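Local coordinates for protein beta-d-glucoside glucohydrolase (PDB 3ZZ1) that probably hydrolyses terminal, non-reducing beta-D-glucosyl residues with release of beta-D-glucose, a step in the breakdown of cellulose, at residues Arg179-Glu183 and Leu184-Pro188; Trp679-Ala682 and Ser683-Trp686; Cys213-Gln216 and Tyr217-Gln220; Glu166-Arg169 and Glu170-Ser173; Asn670-Arg673 and Arg674-Ser677. One frame throughout, in Å; residues are numbered along the deposited sequence. Where two conformers were deposited one is given.

Contact 1 (Arg179-Glu183 and Leu184-Pro188); sequences RTLHE and LYTWP
Thr186 turns its hydroxyl back onto the helix turn before it, and OG1 donates to Leu181 O at 2.7 Å from above the carbonyl plane. The placement follows from OG1 lying anti to its own carbonyl carbon (chi1 -53°). Thr186 N bonds to that same Leu181 O at 2.9 Å, so one residue grips the oxygen twice. Beside this, Thr180 CG2 lies alongside the Tyr185 ring, 3.7 Å from CE2. The reach from Leu181 O five residues forward marks a pi-type widening within helix 178-194, in the N-terminal domain of glycoside hydrolase family 3, of the TIM-barrel clan. Further out, Arg179 takes Glu183 side-on: NE meets OE1 at 2.7 Å, nearly in the guanidinium plane, and NH2 meets the syn lone pair of OE2 at 3.1 Å. Without this carboxylate, as with an alanine for Glu183, the guanidinium is likely to lose its charge partner and Trp679 N its acceptor. Arg645 O bonds Arg179 NH1, Thr646 OG1 shares NH2 with Glu183, and His182 NE2 bonds to Tyr217 OH.

Contact 2 (Trp679-Ala682 and Ser683-Trp686); sequences WDTA and SQKW
Trp679 lies against Gln684 of the turn and Trp686 of the returning strand, and its side chain can be followed outward atom by atom. Trp679 CB sits almost squarely over the Trp686 six-membered ring, 4.2 Å from its centroid, a CH-pi contact. With CG anti to the backbone N (chi1 176°), the indole is carried back across the hairpin, and Trp679 CE3 comes 3.4 Å from Trp686 NE1. The pair is edge-to-face: the rim of Trp679 points at the face of Trp686, with the planes 70° apart. Beyond, Trp679 CZ2 approaches Gln684 CA at 3.4 Å and Trp679 CH2 reaches Gln684 O at 3.3 Å, while Lys685 N lies over one face of the indole. NE1 leaves the hairpin to bond Asp178 OD2. The backbone that carries these groups is a tight beta hairpin of the fibronectin type III-like domain, in which Gln684 and Lys685 both face Asp680 as a G1 beta bulge. Gln684 takes the bulge's left-handed backbone conformation. Across the turn, Asp680 OD2 is gripped twice by one residue, at 2.6 Å from Ser683 OG and 2.9 Å from Ser683 N. Gln684, bent at chi2, sends NE2 to a lone pair of Thr681 O at 3.1 Å, in the carbonyl plane and close to its own amide plane. Its OE1 bonds to Tyr217 OH on helix 216-226.

Contact 3 (Cys213-Gln216 and Tyr217-Gln220); sequences CEDQ and YTLQ
Asp215 and Thr218 cross at about a right angle, the carboxylate of the first lying against the hydroxyl of the second, with Asp215 CG 3.2 Å from Thr218 OG1. The carboxylate is swung forward over the start of the helix because CG stands anti to the backbone N (chi1 -169°). From there Asp215 OD1 accepts a weak, strongly bent bond of 3.2 Å from Tyr217 N. A water bridges the same two atoms: it donates to Asp215 OD1 at 2.7 Å and accepts from Tyr217 N at 3.0 Å. Replacing Asp215 by an alanine is likely to cost Tyr217 N its cap and the water its acceptor, and to leave Thr218 without the group lying across it. Gln216 and Gln220 pass each other obliquely, their amide planes 69° apart, and touch through aliphatic carbons, Gln216 CG to Gln220 CB at 4.2 Å. Leu219 lays CD1 beside the main chain of Cys213, 3.8 Å from its C atom, near the disulfide to Cys202, and its backbone N bonds to Asp215 O at 3.0 Å. Outward, Asp215 and Thr218 both pack on Val207 of strand 206-207. The whole is a helix N-cap, with Asp215 closing the first turn of helix 216-226 in the barrel-type N-terminal domain.

Contact 4 (Glu166-Arg169 and Glu170-Ser173); sequences ELNR and ETIS
Asn168, the third residue of a type II beta turn from Glu166 to Arg169, turns its carbonyl toward Thr171 and Ile172, in the loop between strands 154-160 and 173-174. Backbone bonds come first. Ile172 N reaches Asn168 O at 2.8 Å in an almost straight bond (175°), and Thr171 N meets that Asn168 oxygen at 2.9 Å from well above the carbonyl plane, so two successive amides share one acceptor. Apolar contact is slight: Ile172 CG2 rests 4.1 Å from Arg169 CA. Charge ties the turn together differently, for Arg169 NH1 lies 3.4 Å from Glu166 OE1 with the oxygen well out of the guanidinium plane, an attraction of charges without a directed N-H. The stronger partner of that NH1 is Glu441. Two waters add links. One accepts from Asn168 ND2 and also bonds to Thr171 OG1; the other lies in the guanidinium plane, accepting a hydrogen bond from Arg169 NE at 2.7 Å and donating one to Glu170 OE2 at 2.7 Å.

Contact 5 (Asn670-Arg673 and Arg674-Ser677); sequences NIRR and RDLS
Asn670 and Asp675 are joined through a water, which donates to Asn670 O and to Asp675 OD2, each at 2.7 Å. Next along the strand, Ile671 sets CG2 against Leu676 CG at 3.8 Å, the two side chains crossing at about a right angle, with Asp675 CB packed beside the same methyl. Arg672 carries most of the contact. Arg672 N donates to Asp675 OD2 at 2.9 Å, and the side chain, bent at chi3 (-58°), curls round to meet the same carboxylate side-on. Arg672 NE reaches Asp675 OD2 at 3.1 Å, while NH2 meets the syn lone pair of OD1 at 2.9 Å, within the guanidinium plane. Asp675 OD2 thus receives two protein donors, both from one face of its plane. Over a face of the Arg672 guanidinium runs the Arg674 chain; Asp191 forms salt bridges with both arginines, which probably offsets their like charges. Arg673 follows, its O accepting Leu676 N at 3.1 Å and Ser677 OG at 2.8 Å from opposite faces of the carbonyl plane. A second water links Arg673 NE to Ser677 OG, and Arg673 NH2 bonds to Gly596 O. This turn carries the chain out of strand 664-672, which pairs with strand 613-623 in the fibronectin type III-like domain; Arg672 also packs on Tyr135 and Ile139 of helix 134-150, and Ser677 touches strand 685-688.

From the N terminus the order is contact 4, contact 1, contact 3, contact 5 and contact 2. Each is closed by a few neighbouring residues before the next begins, so none nests in or crosses another. Contact 4 shapes a loop ahead of strand 173-174 and touches none of the others. Contact 1 lies along helix 178-194 and contact 3 opens helix 216-226, both in the N-terminal domain. Contact 5 turns the chain out of strand 664-672 and contact 2 closes the hairpin that follows, both in the fibronectin type III-like domain. Contact 1 meets contacts 2 and 5 and contact 2 meets contact 3, joining the two domains; contacts 1 and 3, and 2 and 5, touch within one.

Contact 1 (Arg179-Glu183 and Leu184-Pro188)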
loop_
_atom_site.group_PDB
_atom_site.type_symbol
_atom_site.label_atom_id
_atom_site.label_comp_id
_atom_site.label_asym_id
_atom_site.label_seq_id
_atom_site.Cartn_x
_atom_site.Cartn_y
_atom_site.Cartn_z
ATOM N N ARG A 179 3.274 20.137 -10.835
ATOM C CA ARG A 179 2.208 19.271 -11.337
ATOM C C ARG A 179 2.425 17.814 -10.930
ATOM O O ARG A 179 1.477 17.143 -10.521
ATOM C CB ARG A 179 2.021 19.396 -12.854
ATOM C CG ARG A 179 0.786 18.651 -13.361
ATOM C CD ARG A 179 0.583 18.796 -14.858
ATOM N NE ARG A 179 -0.391 17.818 -15.340
ATOM C CZ ARG A 179 -0.464 17.369 -16.591
ATOM N NH1 ARG A 179 0.382 17.807 -17.517
ATOM N NH2 ARG A 179 -1.383 16.466 -16.911
ATOM N N THR A 180 3.667 17.343 -11.029
ATOM C CA THR A 180 4.024 15.984 -10.625
ATOM C C THR A 180 3.761 15.762 -9.137
ATOM O O THR A 180 3.192 14.737 -8.748
ATOM C CB THR A 180 5.502 15.658 -10.950
ATOM O OG1 THR A 180 5.720 15.796 -12.358
ATOM C CG2 THR A 180 5.856 14.231 -10.540
ATOM N N LEU A 181 4.175 16.725 -8.315
ATOM C CA LEU A 181 3.955 16.654 -6.878
ATOM C C LEU A 181 2.475 16.453 -6.556
ATOM O O LEU A 181 2.131 15.591 -5.749
ATOM C CB LEU A 181 4.506 17.901 -6.167
ATOM C CG LEU A 181 4.204 18.058 -4.665
ATOM C CD1 LEU A 181 4.831 16.935 -3.850
ATOM C CD2 LEU A 181 4.665 19.405 -4.143
ATOM N N HIS A 182 1.616 17.231 -7.215
ATOM C CA HIS A 182 0.180 17.249 -6.932
ATOM C C HIS A 182 -0.592 16.102 -7.579
ATOM O O HIS A 182 -1.413 15.455 -6.928
ATOM C CB HIS A 182 -0.431 18.565 -7.406
ATOM C CG HIS A 182 -0.153 19.723 -6.503
ATOM N ND1 HIS A 182 -0.972 20.055 -5.446
ATOM C CD2 HIS A 182 0.846 20.637 -6.508
ATOM C CE1 HIS A 182 -0.483 21.115 -4.829
ATOM N NE2 HIS A 182 0.614 21.494 -5.458
ATOM N N GLU A 183 -0.333 15.875 -8.863
ATOM C CA GLU A 183 -1.171 15.018 -9.696
ATOM C C GLU A 183 -0.842 13.527 -9.569
ATOM O O GLU A 183 -1.691 12.672 -9.836
ATOM C CB GLU A 183 -1.072 15.466 -11.156
ATOM C CG GLU A 183 -2.094 14.845 -12.086
ATOM C CD GLU A 183 -2.090 15.494 -13.452
ATOM O OE1 GLU A 183 -2.056 16.747 -13.521
ATOM O OE2 GLU A 183 -2.123 14.753 -14.456
ATOM N N LEU A 184 0.387 13.228 -9.169
ATOM C CA LEU A 184 0.821 11.843 -9.009
ATOM C C LEU A 184 0.960 11.469 -7.536
ATOM O O LEU A 184 0.247 10.597 -7.035
ATOM C CB LEU A 184 2.135 11.595 -9.771
ATOM C CG LEU A 184 2.722 10.173 -9.807
ATOM C CD1 LEU A 184 1.714 9.135 -10.270
ATOM C CD2 LEU A 184 3.956 10.121 -10.686
ATOM N N TYR A 185 1.869 12.144 -6.840
ATOM C CA TYR A 185 2.230 11.747 -5.478
ATOM C C TYR A 185 1.257 12.181 -4.382
ATOM O O TYR A 185 0.982 11.402 -3.470
ATOM C CB TYR A 185 3.677 12.141 -5.172
ATOM C CG TYR A 185 4.627 11.446 -6.122
ATOM C CD1 TYR A 185 4.950 10.101 -5.949
ATOM C CD2 TYR A 185 5.160 12.116 -7.224
ATOM C CE1 TYR A 185 5.800 9.449 -6.828
ATOM C CE2 TYR A 185 6.012 11.471 -8.111
ATOM C CZ TYR A 185 6.324 10.135 -7.905
ATOM O OH TYR A 185 7.158 9.478 -8.774
ATOM N N THR A 186 0.733 13.399 -4.475
ATOM C CA THR A 186 -0.207 13.905 -3.466
ATOM C C THR A 186 -1.594 13.287 -3.640
ATOM O O THR A 186 -2.313 13.098 -2.664
ATOM C CB THR A 186 -0.298 15.454 -3.470
ATOM O OG1 THR A 186 1.014 16.009 -3.345
ATOM C CG2 THR A 186 -1.132 15.951 -2.301
ATOM N N TRP A 187 -1.949 12.964 -4.884
ATOM C CA TRP A 187 -3.252 12.376 -5.226
ATOM C C TRP A 187 -3.819 11.382 -4.189
ATOM O O TRP A 187 -4.952 11.565 -3.726
ATOM C CB TRP A 187 -3.203 11.742 -6.629
ATOM C CG TRP A 187 -4.490 11.072 -7.071
ATOM C CD1 TRP A 187 -5.038 9.925 -6.560
ATOM C CD2 TRP A 187 -5.365 11.497 -8.125
ATOM N NE1 TRP A 187 -6.204 9.619 -7.219
ATOM C CE2 TRP A 187 -6.431 10.564 -8.184
ATOM C CE3 TRP A 187 -5.360 12.577 -9.019
ATOM C CZ2 TRP A 187 -7.481 10.679 -9.104
ATOM C CZ3 TRP A 187 -6.405 12.691 -9.938
ATOM C CH2 TRP A 187 -7.447 11.741 -9.972
ATOM N N PRO A 188 -3.054 10.321 -3.835
ATOM C CA PRO A 188 -3.609 9.337 -2.894
ATOM C C PRO A 188 -3.781 9.849 -1.460
ATOM O O PRO A 188 -4.587 9.295 -0.705
ATOM C CB PRO A 188 -2.584 8.195 -2.935
ATOM C CG PRO A 188 -1.327 8.824 -3.410
ATOM C CD PRO A 188 -1.765 9.864 -4.386
#

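Contact 2 (Trp679-Ala682 and Ser683-Trp686)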
loop_
_atom_site.group_PDB
_atom_site.type_symbol
_atom_site.label_atom_id
_atom_site.label_comp_id
_atom_site.label_asym_id
_atom_site.label_seq_id
_atom_site.Cartn_x
_atom_site.Cartn_y
_atom_site.Cartn_z
ATOM N N TRP A 679 -3.775 18.867 -12.727
ATOM C CA TRP A 679 -3.410 19.978 -11.849
ATOM C C TRP A 679 -2.748 21.086 -12.662
ATOM O O TRP A 679 -1.704 20.866 -13.274
ATOM C CB TRP A 679 -2.467 19.493 -10.747
ATOM C CG TRP A 679 -1.958 20.586 -9.838
ATOM C CD1 TRP A 679 -0.737 21.195 -9.893
ATOM C CD2 TRP A 679 -2.656 21.182 -8.739
ATOM N NE1 TRP A 679 -0.630 22.134 -8.898
ATOM C CE2 TRP A 679 -1.793 22.146 -8.173
ATOM C CE3 TRP A 679 -3.926 20.993 -8.174
ATOM C CZ2 TRP A 679 -2.158 22.924 -7.066
ATOM C CZ3 TRP A 679 -4.294 21.771 -7.074
ATOM C CH2 TRP A 679 -3.409 22.722 -6.531
ATOM N N ASP A 680 -3.362 22.266 -12.673
ATOM C CA ASP A 680 -2.771 23.438 -13.321
ATOM C C ASP A 680 -1.934 24.195 -12.299
ATOM O O ASP A 680 -2.476 24.728 -11.326
ATOM C CB ASP A 680 -3.850 24.351 -13.915
ATOM C CG ASP A 680 -3.264 25.599 -14.563
ATOM O OD1 ASP A 680 -2.715 25.489 -15.678
ATOM O OD2 ASP A 680 -3.348 26.690 -13.957
ATOM N N THR A 681 -0.620 24.233 -12.535
ATOM C CA THR A 681 0.324 24.851 -11.597
ATOM C C THR A 681 0.107 26.354 -11.418
ATOM O O THR A 681 0.068 26.837 -10.286
ATOM C CB THR A 681 1.823 24.532 -11.937
ATOM O OG1 THR A 681 2.691 25.368 -11.158
ATOM C CG2 THR A 681 2.132 24.743 -13.412
ATOM N N ALA A 682 -0.050 27.086 -12.519
ATOM C CA ALA A 682 -0.205 28.544 -12.466
ATOM C C ALA A 682 -1.361 29.002 -11.578
ATOM O O ALA A 682 -1.197 29.912 -10.772
ATOM C CB ALA A 682 -0.332 29.131 -13.878
ATOM N N SER A 683 -2.520 28.360 -11.710
ATOM C CA SER A 683 -3.697 28.725 -10.913
ATOM C C SER A 683 -3.863 27.886 -9.638
ATOM O O SER A 683 -4.743 28.168 -8.822
ATOM C CB SER A 683 -4.968 28.656 -11.767
ATOM O OG SER A 683 -5.180 27.347 -12.274
ATOM N N GLN A 684 -3.010 26.873 -9.467
ATOM C CA GLN A 684 -3.084 25.943 -8.322
ATOM C C GLN A 684 -4.499 25.370 -8.168
ATOM O O GLN A 684 -5.111 25.433 -7.098
ATOM C CB GLN A 684 -2.589 26.598 -7.018
ATOM C CG GLN A 684 -1.125 27.051 -7.049
ATOM C CD GLN A 684 -0.148 25.954 -6.652
ATOM O OE1 GLN A 684 0.031 25.656 -5.465
ATOM N NE2 GLN A 684 0.514 25.369 -7.645
ATOM N N LYS A 685 -5.010 24.822 -9.266
ATOM C CA LYS A 685 -6.372 24.312 -9.321
ATOM C C LYS A 685 -6.442 23.061 -10.175
ATOM O O LYS A 685 -5.670 22.900 -11.123
ATOM C CB LYS A 685 -7.321 25.373 -9.891
ATOM C CG LYS A 685 -7.644 26.501 -8.922
ATOM C CD LYS A 685 -8.265 27.688 -9.632
ATOM C CE LYS A 685 -8.276 28.918 -8.736
ATOM N NZ LYS A 685 -9.002 28.652 -7.466
ATOM N N TRP A 686 -7.371 22.178 -9.822
ATOM C CA TRP A 686 -7.695 21.023 -10.645
ATOM C C TRP A 686 -8.646 21.461 -11.742
ATOM O O TRP A 686 -9.674 22.089 -11.474
ATOM C CB TRP A 686 -8.331 19.928 -9.799
ATOM C CG TRP A 686 -7.346 19.190 -8.952
ATOM C CD1 TRP A 686 -7.065 19.413 -7.635
ATOM C CD2 TRP A 686 -6.507 18.107 -9.364
ATOM N NE1 TRP A 686 -6.106 18.534 -7.201
ATOM C CE2 TRP A 686 -5.746 17.719 -8.241
ATOM C CE3 TRP A 686 -6.329 17.421 -10.572
ATOM C CZ2 TRP A 686 -4.819 16.676 -8.290
ATOM C CZ3 TRP A 686 -5.409 16.387 -10.622
ATOM C CH2 TRP A 686 -4.666 16.024 -9.487
#

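Contact 3 (Cys213-Gln216 and Tyr217-Gln220)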
loop_
_atom_site.group_PDB
_atom_site.type_symbol
_atom_site.label_atom_id
_atom_site.label_comp_id
_atom_site.label_asym_id
_atom_site.label_seq_id
_atom_site.Cartn_x
_atom_site.Cartn_y
_atom_site.Cartn_z
ATOM N N CYS A 213 9.162 17.526 7.204
ATOM C CA CYS A 213 8.521 17.906 8.466
ATOM C C CYS A 213 8.722 19.392 8.818
ATOM O O CYS A 213 8.416 19.822 9.931
ATOM C CB CYS A 213 8.974 16.971 9.599
ATOM S SG CYS A 213 8.344 15.265 9.410
ATOM N N GLU A 214 9.218 20.160 7.848
ATOM C CA GLU A 214 9.514 21.593 8.007
ATOM C C GLU A 214 9.088 22.393 6.786
ATOM O O GLU A 214 9.404 23.574 6.671
ATOM C CB GLU A 214 11.015 21.803 8.199
ATOM C CG GLU A 214 11.544 21.148 9.425
ATOM C CD GLU A 214 12.956 21.529 9.746
ATOM O OE1 GLU A 214 13.756 21.816 8.824
ATOM O OE2 GLU A 214 13.261 21.524 10.950
ATOM N N ASP A 215 8.383 21.738 5.874
ATOM C CA ASP A 215 8.064 22.314 4.578
ATOM C C ASP A 215 6.700 22.993 4.625
ATOM O O ASP A 215 5.666 22.325 4.572
ATOM C CB ASP A 215 8.100 21.207 3.523
ATOM C CG ASP A 215 8.040 21.730 2.098
ATOM O OD1 ASP A 215 7.692 22.904 1.867
ATOM O OD2 ASP A 215 8.337 20.931 1.188
ATOM N N GLN A 216 6.714 24.324 4.713
ATOM C CA GLN A 216 5.484 25.107 4.797
ATOM C C GLN A 216 4.568 24.877 3.593
ATOM O O GLN A 216 3.352 24.724 3.756
ATOM C CB GLN A 216 5.798 26.596 4.973
ATOM C CG GLN A 216 4.597 27.444 5.373
ATOM C CD GLN A 216 4.958 28.894 5.612
ATOM O OE1 GLN A 216 4.457 29.792 4.931
ATOM N NE2 GLN A 216 5.838 29.134 6.578
ATOM N N TYR A 217 5.140 24.842 2.390
ATOM C CA TYR A 217 4.328 24.622 1.184
ATOM C C TYR A 217 3.534 23.302 1.225
ATOM O O TYR A 217 2.306 23.313 1.113
ATOM C CB TYR A 217 5.148 24.745 -0.111
ATOM C CG TYR A 217 4.306 24.512 -1.353
ATOM C CD1 TYR A 217 3.351 25.448 -1.757
ATOM C CD2 TYR A 217 4.444 23.347 -2.107
ATOM C CE1 TYR A 217 2.558 25.234 -2.879
ATOM C CE2 TYR A 217 3.665 23.129 -3.238
ATOM C CZ TYR A 217 2.720 24.076 -3.619
ATOM O OH TYR A 217 1.933 23.860 -4.734
ATOM N N THR A 218 4.222 22.178 1.407
ATOM C CA THR A 218 3.550 20.870 1.370
ATOM C C THR A 218 2.648 20.625 2.585
ATOM O O THR A 218 1.532 20.116 2.439
ATOM C CB THR A 218 4.545 19.692 1.193
ATOM O OG1 THR A 218 5.533 19.733 2.225
ATOM C CG2 THR A 218 5.232 19.761 -0.163
ATOM N N LEU A 219 3.125 21.000 3.771
ATOM C CA LEU A 219 2.361 20.804 5.011
ATOM C C LEU A 219 1.183 21.767 5.153
ATOM O O LEU A 219 0.058 21.342 5.407
ATOM C CB LEU A 219 3.263 20.913 6.249
ATOM C CG LEU A 219 4.380 19.884 6.469
ATOM C CD1 LEU A 219 5.149 20.230 7.738
ATOM C CD2 LEU A 219 3.851 18.449 6.542
ATOM N N GLN A 220 1.442 23.061 5.003
ATOM C CA GLN A 220 0.403 24.058 5.240
ATOM C C GLN A 220 -0.435 24.315 3.998
ATOM O O GLN A 220 -1.652 24.148 4.030
ATOM C CB GLN A 220 0.995 25.368 5.782
ATOM C CG GLN A 220 -0.048 26.393 6.223
ATOM C CD GLN A 220 -0.915 25.893 7.371
ATOM O OE1 GLN A 220 -0.414 25.492 8.422
ATOM N NE2 GLN A 220 -2.224 25.911 7.167
HETATM O O HOH W 1 8.046 25.560 1.993
#

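Contact 4 (Glu166-Arg169 and Glu170-Ser173)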
loop_
_atom_site.group_PDB
_atom_site.type_symbol
_atom_site.label_atom_id
_atom_site.label_comp_id
_atom_site.label_asym_id
_atom_site.label_seq_id
_atom_site.Cartn_x
_atom_site.Cartn_y
_atom_site.Cartn_z
ATOM N N GLU A 166 14.747 4.094 -0.056
ATOM C CA GLU A 166 15.260 3.986 1.307
ATOM C C GLU A 166 16.658 4.570 1.457
ATOM O O GLU A 166 16.980 5.134 2.503
ATOM C CB GLU A 166 15.210 2.538 1.811
ATOM C CG GLU A 166 13.802 2.073 2.180
ATOM C CD GLU A 166 13.123 3.007 3.171
ATOM O OE1 GLU A 166 13.502 2.982 4.365
ATOM O OE2 GLU A 166 12.208 3.764 2.758
ATOM N N LEU A 167 17.476 4.432 0.415
ATOM C CA LEU A 167 18.856 4.915 0.438
ATOM C C LEU A 167 18.907 6.423 0.638
ATOM O O LEU A 167 18.312 7.179 -0.135
ATOM C CB LEU A 167 19.602 4.526 -0.846
ATOM C CG LEU A 167 21.013 5.105 -1.039
ATOM C CD1 LEU A 167 21.998 4.583 0.022
ATOM C CD2 LEU A 167 21.536 4.826 -2.447
ATOM N N ASN A 168 19.623 6.838 1.682
ATOM C CA ASN A 168 19.758 8.248 2.064
ATOM C C ASN A 168 18.428 8.973 2.295
ATOM O O ASN A 168 18.354 10.197 2.159
ATOM C CB ASN A 168 20.621 9.015 1.048
ATOM C CG ASN A 168 22.007 8.420 0.891
ATOM O OD1 ASN A 168 22.477 8.193 -0.226
ATOM N ND2 ASN A 168 22.669 8.163 2.009
ATOM N N ARG A 169 17.394 8.218 2.664
ATOM C CA ARG A 169 16.068 8.779 2.939
ATOM C C ARG A 169 16.062 9.977 3.905
ATOM O O ARG A 169 15.189 10.833 3.811
ATOM C CB ARG A 169 15.114 7.695 3.456
ATOM C CG ARG A 169 15.513 7.074 4.790
ATOM C CD ARG A 169 14.444 6.125 5.290
ATOM N NE ARG A 169 14.796 5.500 6.563
ATOM C CZ ARG A 169 13.917 4.918 7.373
ATOM N NH1 ARG A 169 12.633 4.886 7.049
ATOM N NH2 ARG A 169 14.317 4.377 8.514
ATOM N N GLU A 170 17.022 10.029 4.826
ATOM C CA GLU A 170 17.088 11.113 5.815
ATOM C C GLU A 170 17.805 12.372 5.316
ATOM O O GLU A 170 17.801 13.402 5.999
ATOM C CB GLU A 170 17.722 10.623 7.126
ATOM C CG GLU A 170 16.917 9.528 7.818
ATOM C CD GLU A 170 17.411 9.208 9.214
ATOM O OE1 GLU A 170 17.683 10.146 9.996
ATOM O OE2 GLU A 170 17.510 8.010 9.538
ATOM N N THR A 171 18.415 12.284 4.131
ATOM C CA THR A 171 19.210 13.386 3.580
ATOM C C THR A 171 18.819 13.797 2.156
ATOM O O THR A 171 18.875 14.984 1.816
ATOM C CB THR A 171 20.727 13.077 3.613
ATOM O OG1 THR A 171 20.996 11.873 2.880
ATOM C CG2 THR A 171 21.225 12.927 5.054
ATOM N N ILE A 172 18.433 12.822 1.330
ATOM C CA ILE A 172 18.075 13.082 -0.068
ATOM C C ILE A 172 16.925 14.085 -0.213
ATOM O O ILE A 172 16.008 14.125 0.614
ATOM C CB ILE A 172 17.748 11.764 -0.843
ATOM C CG1 ILE A 172 17.845 11.985 -2.356
ATOM C CG2 ILE A 172 16.383 11.186 -0.423
ATOM C CD1 ILE A 172 17.922 10.696 -3.184
ATOM N N SER A 173 16.996 14.896 -1.268
ATOM C CA SER A 173 15.933 15.834 -1.605
ATOM C C SER A 173 15.205 15.371 -2.867
ATOM O O SER A 173 15.831 15.117 -3.902
ATOM C CB SER A 173 16.503 17.244 -1.788
ATOM O OG SER A 173 15.472 18.206 -1.951
HETATM O O HOH W 2 22.393 9.981 4.133
HETATM O O HOH W 3 17.258 6.059 7.641
#

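Contact 5 (Asn670-Arg673 and Arg674-Ser677)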
loop_
_atom_site.group_PDB
_atom_site.type_symbol
_atom_site.label_atom_id
_atom_site.label_comp_id
_atom_site.label_asym_id
_atom_site.label_seq_id
_atom_site.Cartn_x
_atom_site.Cartn_y
_atom_site.Cartn_z
ATOM N N ASN A 670 -17.764 4.564 -11.541
ATOM C CA ASN A 670 -18.180 5.923 -11.217
ATOM C C ASN A 670 -17.012 6.891 -11.323
ATOM O O ASN A 670 -15.958 6.688 -10.703
ATOM C CB ASN A 670 -18.816 5.979 -9.824
ATOM C CG ASN A 670 -20.116 5.197 -9.754
ATOM O OD1 ASN A 670 -20.910 5.217 -10.693
ATOM N ND2 ASN A 670 -20.335 4.496 -8.643
ATOM N N ILE A 671 -17.210 7.940 -12.116
ATOM C CA ILE A 671 -16.151 8.896 -12.408
ATOM C C ILE A 671 -16.356 10.209 -11.658
ATOM O O ILE A 671 -17.335 10.922 -11.889
ATOM C CB ILE A 671 -16.022 9.142 -13.928
ATOM C CG1 ILE A 671 -15.659 7.830 -14.639
ATOM C CG2 ILE A 671 -14.992 10.233 -14.215
ATOM C CD1 ILE A 671 -15.580 7.943 -16.142
ATOM N N ARG A 672 -15.427 10.504 -10.749
ATOM C CA ARG A 672 -15.437 11.746 -9.987
ATOM C C ARG A 672 -14.876 12.857 -10.859
ATOM O O ARG A 672 -14.168 12.587 -11.839
ATOM C CB ARG A 672 -14.594 11.608 -8.714
ATOM C CG ARG A 672 -14.982 10.424 -7.817
ATOM C CD ARG A 672 -13.899 10.104 -6.790
ATOM N NE ARG A 672 -12.614 9.796 -7.417
ATOM C CZ ARG A 672 -11.550 9.298 -6.786
ATOM N NH1 ARG A 672 -11.591 9.033 -5.491
ATOM N NH2 ARG A 672 -10.432 9.065 -7.463
ATOM N N ARG A 673 -15.174 14.105 -10.504
ATOM C CA ARG A 673 -14.650 15.233 -11.261
ATOM C C ARG A 673 -13.122 15.190 -11.392
ATOM O O ARG A 673 -12.582 15.460 -12.473
ATOM C CB ARG A 673 -15.089 16.573 -10.673
ATOM C CG ARG A 673 -14.615 17.732 -11.535
ATOM C CD ARG A 673 -14.978 19.095 -10.992
ATOM N NE ARG A 673 -14.530 20.125 -11.931
ATOM C CZ ARG A 673 -15.190 20.468 -13.033
ATOM N NH1 ARG A 673 -16.340 19.879 -13.337
ATOM N NH2 ARG A 673 -14.701 21.402 -13.830
ATOM N N ARG A 674 -12.439 14.846 -10.301
ATOM C CA ARG A 674 -10.970 14.780 -10.294
ATOM C C ARG A 674 -10.410 13.708 -11.244
ATOM O O ARG A 674 -9.278 13.826 -11.719
ATOM C CB ARG A 674 -10.431 14.600 -8.867
ATOM C CG ARG A 674 -10.674 13.224 -8.249
ATOM C CD ARG A 674 -10.489 13.251 -6.737
ATOM N NE ARG A 674 -9.095 13.441 -6.338
ATOM C CZ ARG A 674 -8.281 12.475 -5.911
ATOM N NH1 ARG A 674 -8.701 11.212 -5.816
ATOM N NH2 ARG A 674 -7.034 12.776 -5.570
ATOM N N ASP A 675 -11.210 12.682 -11.530
ATOM C CA ASP A 675 -10.809 11.613 -12.454
ATOM C C ASP A 675 -10.715 12.089 -13.904
ATOM O O ASP A 675 -10.155 11.393 -14.749
ATOM C CB ASP A 675 -11.752 10.407 -12.341
ATOM C CG ASP A 675 -11.738 9.776 -10.951
ATOM O OD1 ASP A 675 -10.661 9.731 -10.309
ATOM O OD2 ASP A 675 -12.813 9.324 -10.502
ATOM N N LEU A 676 -11.261 13.273 -14.181
ATOM C CA LEU A 676 -11.154 13.909 -15.499
ATOM C C LEU A 676 -10.317 15.196 -15.452
ATOM O O LEU A 676 -10.293 15.968 -16.417
ATOM C CB LEU A 676 -12.551 14.214 -16.066
ATOM C CG LEU A 676 -13.540 13.053 -16.249
ATOM C CD1 LEU A 676 -14.902 13.572 -16.689
ATOM C CD2 LEU A 676 -13.017 12.033 -17.251
ATOM N N SER A 677 -9.631 15.413 -14.332
ATOM C CA SER A 677 -8.877 16.649 -14.099
ATOM C C SER A 677 -7.359 16.470 -14.140
ATOM O O SER A 677 -6.841 15.377 -13.909
ATOM C CB SER A 677 -9.273 17.267 -12.751
ATOM O OG SER A 677 -10.665 17.519 -12.688
HETATM O O HOH W 4 -13.630 7.073 -9.342
HETATM O O HOH W 5 -11.838 20.123 -11.933
#